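Local coordinates for BH0493 protein (Bacillus halodurans C-125, PDB 2QEE) that binds zinc and is probably a metal-dependent enzyme of the amidohydrolase superfamily, at residues A94-L99 against W368-S373. Sequence-based numbering, arbitrary orientation.
Sequences ACRGVL and WHHSKS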
ATOM      1  N   ALA C  94       2.916 -13.453 -15.635  1.00 14.41           N
ATOM      2  CA  ALA C  94       3.899 -13.834 -16.652  1.00 13.68           C
ATOM      3  C   ALA C  94       3.433 -15.046 -17.475  1.00 12.03           C
ATOM      4  O   ALA C  94       3.580 -15.073 -18.708  1.00 13.37           O
ATOM      5  CB  ALA C  94       5.248 -14.081 -15.980  1.00 12.13           C
ATOM      6  N   CYS C  95       2.752 -15.997 -16.831  1.00 12.51           N
ATOM      7  CA  CYS C  95       2.241 -17.144 -17.581  1.00 14.42           C
ATOM      8  C   CYS C  95       1.035 -16.717 -18.436  1.00 15.50           C
ATOM      9  O   CYS C  95       0.951 -17.077 -19.632  1.00 14.64           O
ATOM     10  CB  CYS C  95       1.842 -18.263 -16.650  1.00 16.11           C
ATOM     11  SG  CYS C  95       3.283 -19.060 -15.866  1.00 17.55           S
ATOM     12  N   ARG C  96       0.086 -15.953 -17.853  1.00 13.69           N
ATOM     13  CA  ARG C  96      -0.998 -15.387 -18.643  1.00 14.32           C
ATOM     14  C   ARG C  96      -0.442 -14.681 -19.883  1.00 12.20           C
ATOM     15  O   ARG C  96      -0.992 -14.830 -21.031  1.00 14.09           O
ATOM     16  CB  ARG C  96      -1.770 -14.382 -17.807  1.00 14.57           C
ATOM     17  CG  ARG C  96      -2.880 -13.599 -18.505  1.00 12.10           C
ATOM     18  CD  ARG C  96      -3.068 -12.277 -17.659  1.00 12.63           C
ATOM     19  NE  ARG C  96      -4.092 -11.467 -18.302  1.00 13.94           N
ATOM     20  CZ  ARG C  96      -4.330 -10.197 -18.012  1.00 14.45           C
ATOM     21  NH1 ARG C  96      -3.594  -9.561 -17.096  1.00 12.46           N
ATOM     22  NH2 ARG C  96      -5.290  -9.557 -18.661  1.00 14.68           N
ATOM     23  N   GLY C  97       0.585 -13.873 -19.679  1.00 12.67           N
ATOM     24  CA  GLY C  97       1.184 -13.138 -20.792  1.00 14.36           C
ATOM     25  C   GLY C  97       1.606 -14.032 -21.965  1.00 14.60           C
ATOM     26  O   GLY C  97       1.345 -13.685 -23.116  1.00 13.37           O
ATOM     27  N   VAL C  98       2.259 -15.167 -21.683  1.00 13.62           N
ATOM     28  CA  VAL C  98       2.611 -16.108 -22.773  1.00 16.66           C
ATOM     29  C   VAL C  98       1.374 -16.476 -23.581  1.00 16.64           C
ATOM     30  O   VAL C  98       1.405 -16.451 -24.824  1.00 17.45           O
ATOM     31  CB  VAL C  98       3.350 -17.362 -22.233  1.00 17.19           C
ATOM     32  CG1 VAL C  98       3.645 -18.414 -23.358  1.00 17.80           C
ATOM     33  CG2 VAL C  98       4.689 -16.959 -21.554  1.00 17.44           C
ATOM     34  N   LEU C  99       0.254 -16.746 -22.911  1.00 14.53           N
ATOM     35  CA  LEU C  99      -0.965 -17.123 -23.621  1.00 13.49           C
ATOM     36  C   LEU C  99      -1.502 -15.954 -24.432  1.00 16.35           C
ATOM     37  O   LEU C  99      -1.959 -16.176 -25.573  1.00 17.54           O
ATOM     38  CB  LEU C  99      -2.024 -17.588 -22.612  1.00 14.08           C
ATOM     39  CG  LEU C  99      -1.521 -18.713 -21.673  1.00 13.32           C
ATOM     40  CD1 LEU C  99      -2.672 -19.155 -20.774  1.00 15.00           C
ATOM     41  CD2 LEU C  99      -1.083 -19.891 -22.565  1.00 15.70           C
ATOM     42  N   TRP C 368       1.354  -4.740 -23.668  1.00 14.25           N
ATOM     43  CA  TRP C 368       0.460  -3.630 -24.045  1.00 12.65           C
ATOM     44  C   TRP C 368      -1.019  -4.020 -23.937  1.00 14.12           C
ATOM     45  O   TRP C 368      -1.833  -3.220 -23.511  1.00 13.54           O
ATOM     46  CB  TRP C 368       0.876  -3.043 -25.428  1.00 14.20           C
ATOM     47  CG  TRP C 368       2.149  -2.297 -25.225  1.00 11.13           C
ATOM     48  CD1 TRP C 368       3.404  -2.678 -25.642  1.00 13.98           C
ATOM     49  CD2 TRP C 368       2.320  -1.126 -24.439  1.00 14.90           C
ATOM     50  NE1 TRP C 368       4.328  -1.770 -25.213  1.00 12.45           N
ATOM     51  CE2 TRP C 368       3.692  -0.825 -24.435  1.00 13.95           C
ATOM     52  CE3 TRP C 368       1.432  -0.297 -23.734  1.00 17.32           C
ATOM     53  CZ2 TRP C 368       4.210   0.278 -23.776  1.00 14.57           C
ATOM     54  CZ3 TRP C 368       1.926   0.807 -23.103  1.00 13.37           C
ATOM     55  CH2 TRP C 368       3.330   1.075 -23.102  1.00 16.63           C
ATOM     56  N   HIS C 369      -1.368  -5.231 -24.299  1.00 11.73           N
ATOM     57  CA  HIS C 369      -2.766  -5.671 -24.168  1.00 12.76           C
ATOM     58  C   HIS C 369      -3.199  -5.600 -22.681  1.00 14.55           C
ATOM     59  O   HIS C 369      -4.275  -5.059 -22.330  1.00 14.24           O
ATOM     60  CB  HIS C 369      -2.872  -7.096 -24.691  1.00 15.75           C
ATOM     61  CG  HIS C 369      -4.252  -7.685 -24.653  1.00 27.33           C
ATOM     62  ND1 HIS C 369      -4.893  -8.044 -23.472  1.00 32.56           N
ATOM     63  CD2 HIS C 369      -5.085  -8.049 -25.659  1.00 33.45           C
ATOM     64  CE1 HIS C 369      -6.078  -8.554 -23.762  1.00 35.16           C
ATOM     65  NE2 HIS C 369      -6.222  -8.566 -25.079  1.00 39.37           N
ATOM     66  N   HIS C 370      -2.382  -6.183 -21.798  1.00 13.46           N
ATOM     67  CA  HIS C 370      -2.802  -6.274 -20.379  1.00 14.44           C
ATOM     68  C   HIS C 370      -2.847  -4.899 -19.742  1.00 13.60           C
ATOM     69  O   HIS C 370      -3.724  -4.614 -18.879  1.00 13.85           O
ATOM     70  CB  HIS C 370      -1.817  -7.153 -19.586  1.00 13.52           C
ATOM     71  CG  HIS C 370      -1.800  -8.604 -19.979  1.00 13.36           C
ATOM     72  ND1 HIS C 370      -1.110  -9.543 -19.232  1.00 14.72           N
ATOM     73  CD2 HIS C 370      -2.360  -9.280 -21.013  1.00 11.79           C
ATOM     74  CE1 HIS C 370      -1.225 -10.732 -19.815  1.00 14.59           C
ATOM     75  NE2 HIS C 370      -2.012 -10.605 -20.869  1.00 15.76           N
ATOM     76  N   SER C 371      -1.870  -4.048 -20.098  1.00 12.24           N
ATOM     77  CA  SER C 371      -1.824  -2.697 -19.525  1.00 11.91           C
ATOM     78  C   SER C 371      -2.878  -1.799 -20.118  1.00 13.74           C
ATOM     79  O   SER C 371      -3.416  -0.985 -19.431  1.00 13.61           O
ATOM     80  CB  SER C 371      -0.470  -2.064 -19.749  1.00 15.06           C
ATOM     81  OG  SER C 371       0.461  -2.685 -18.836  1.00 19.23           O
ATOM     82  N   LYS C 372      -3.094  -1.882 -21.426  1.00 12.65           N
ATOM     83  CA  LYS C 372      -4.127  -1.007 -22.014  1.00 12.82           C
ATOM     84  C   LYS C 372      -5.515  -1.203 -21.405  1.00 12.58           C
ATOM     85  O   LYS C 372      -6.182  -0.233 -21.154  1.00 13.40           O
ATOM     86  CB  LYS C 372      -4.184  -1.127 -23.543  1.00 14.65           C
ATOM     87  CG  LYS C 372      -3.108  -0.251 -24.186  1.00 10.98           C
ATOM     88  CD  LYS C 372      -3.208  -0.379 -25.764  1.00 16.91           C
ATOM     89  CE  LYS C 372      -2.448   0.800 -26.476  1.00 19.88           C
ATOM     90  NZ  LYS C 372      -2.676   0.823 -27.987  1.00 22.06           N
ATOM     91  N   SER C 373      -5.889  -2.457 -21.115  1.00 12.21           N
ATOM     92  CA  SER C 373      -7.239  -2.735 -20.565  1.00 13.88           C
ATOM     93  C   SER C 373      -7.367  -2.032 -19.210  1.00 13.31           C
ATOM     94  O   SER C 373      -8.362  -1.377 -18.958  1.00 13.49           O
ATOM     95  CB  SER C 373      -7.534  -4.221 -20.484  1.00 15.99           C
ATOM     96  OG  SER C 373      -6.665  -4.894 -19.629  1.00 19.86           O
TER
HETATM   97  O   HOH W   1      -4.697  -6.734 -17.368  1.00 16.76           O
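Arg96 and His370 lie flat against one another, a stacked guanidinium-imidazole pair joining helix 93-104, in the helical region between strands 24-26 and 139-143, to the long helix 363-388 of a probable amidohydrolase-type barrel. The side chains approach from opposite directions, and Arg96 CZ sits 3.4 Å above the plane of the His370 ring, over its centre. The two planes differ by only 14°. With CG anti to the backbone N (chi1 175°) and the chain extended as far as NE, CG and CD of Arg96 also come against the ring at CE1, Arg96 CD at 3.2 Å from His370 CE1. Gly97, lacking a side chain, brings its CA to 3.5 Å from the same His370 CE1, so the imidazole reaches the backbone of helix 93-104.

A stack of this kind illustrates how polar groups can pack by their faces while their nitrogens, at the rims, serve other partners. Glu93 binds both members, in a salt bridge with Arg96 NH1 and a hydrogen bond with His370 ND1, while Thr100 OG1 pairs with His370 NE2; together these fix the rotation of the ring. Asp385 of a second subunit adds a long, weak ion pair to Arg96 NH2. Were Arg96 replaced by an alanine, this face of the His370 ring would probably lose its cover and Glu93 its cationic mate. A water accepts from Arg96 NH1 at 3.0 Å and donates to His370 O at 2.8 Å.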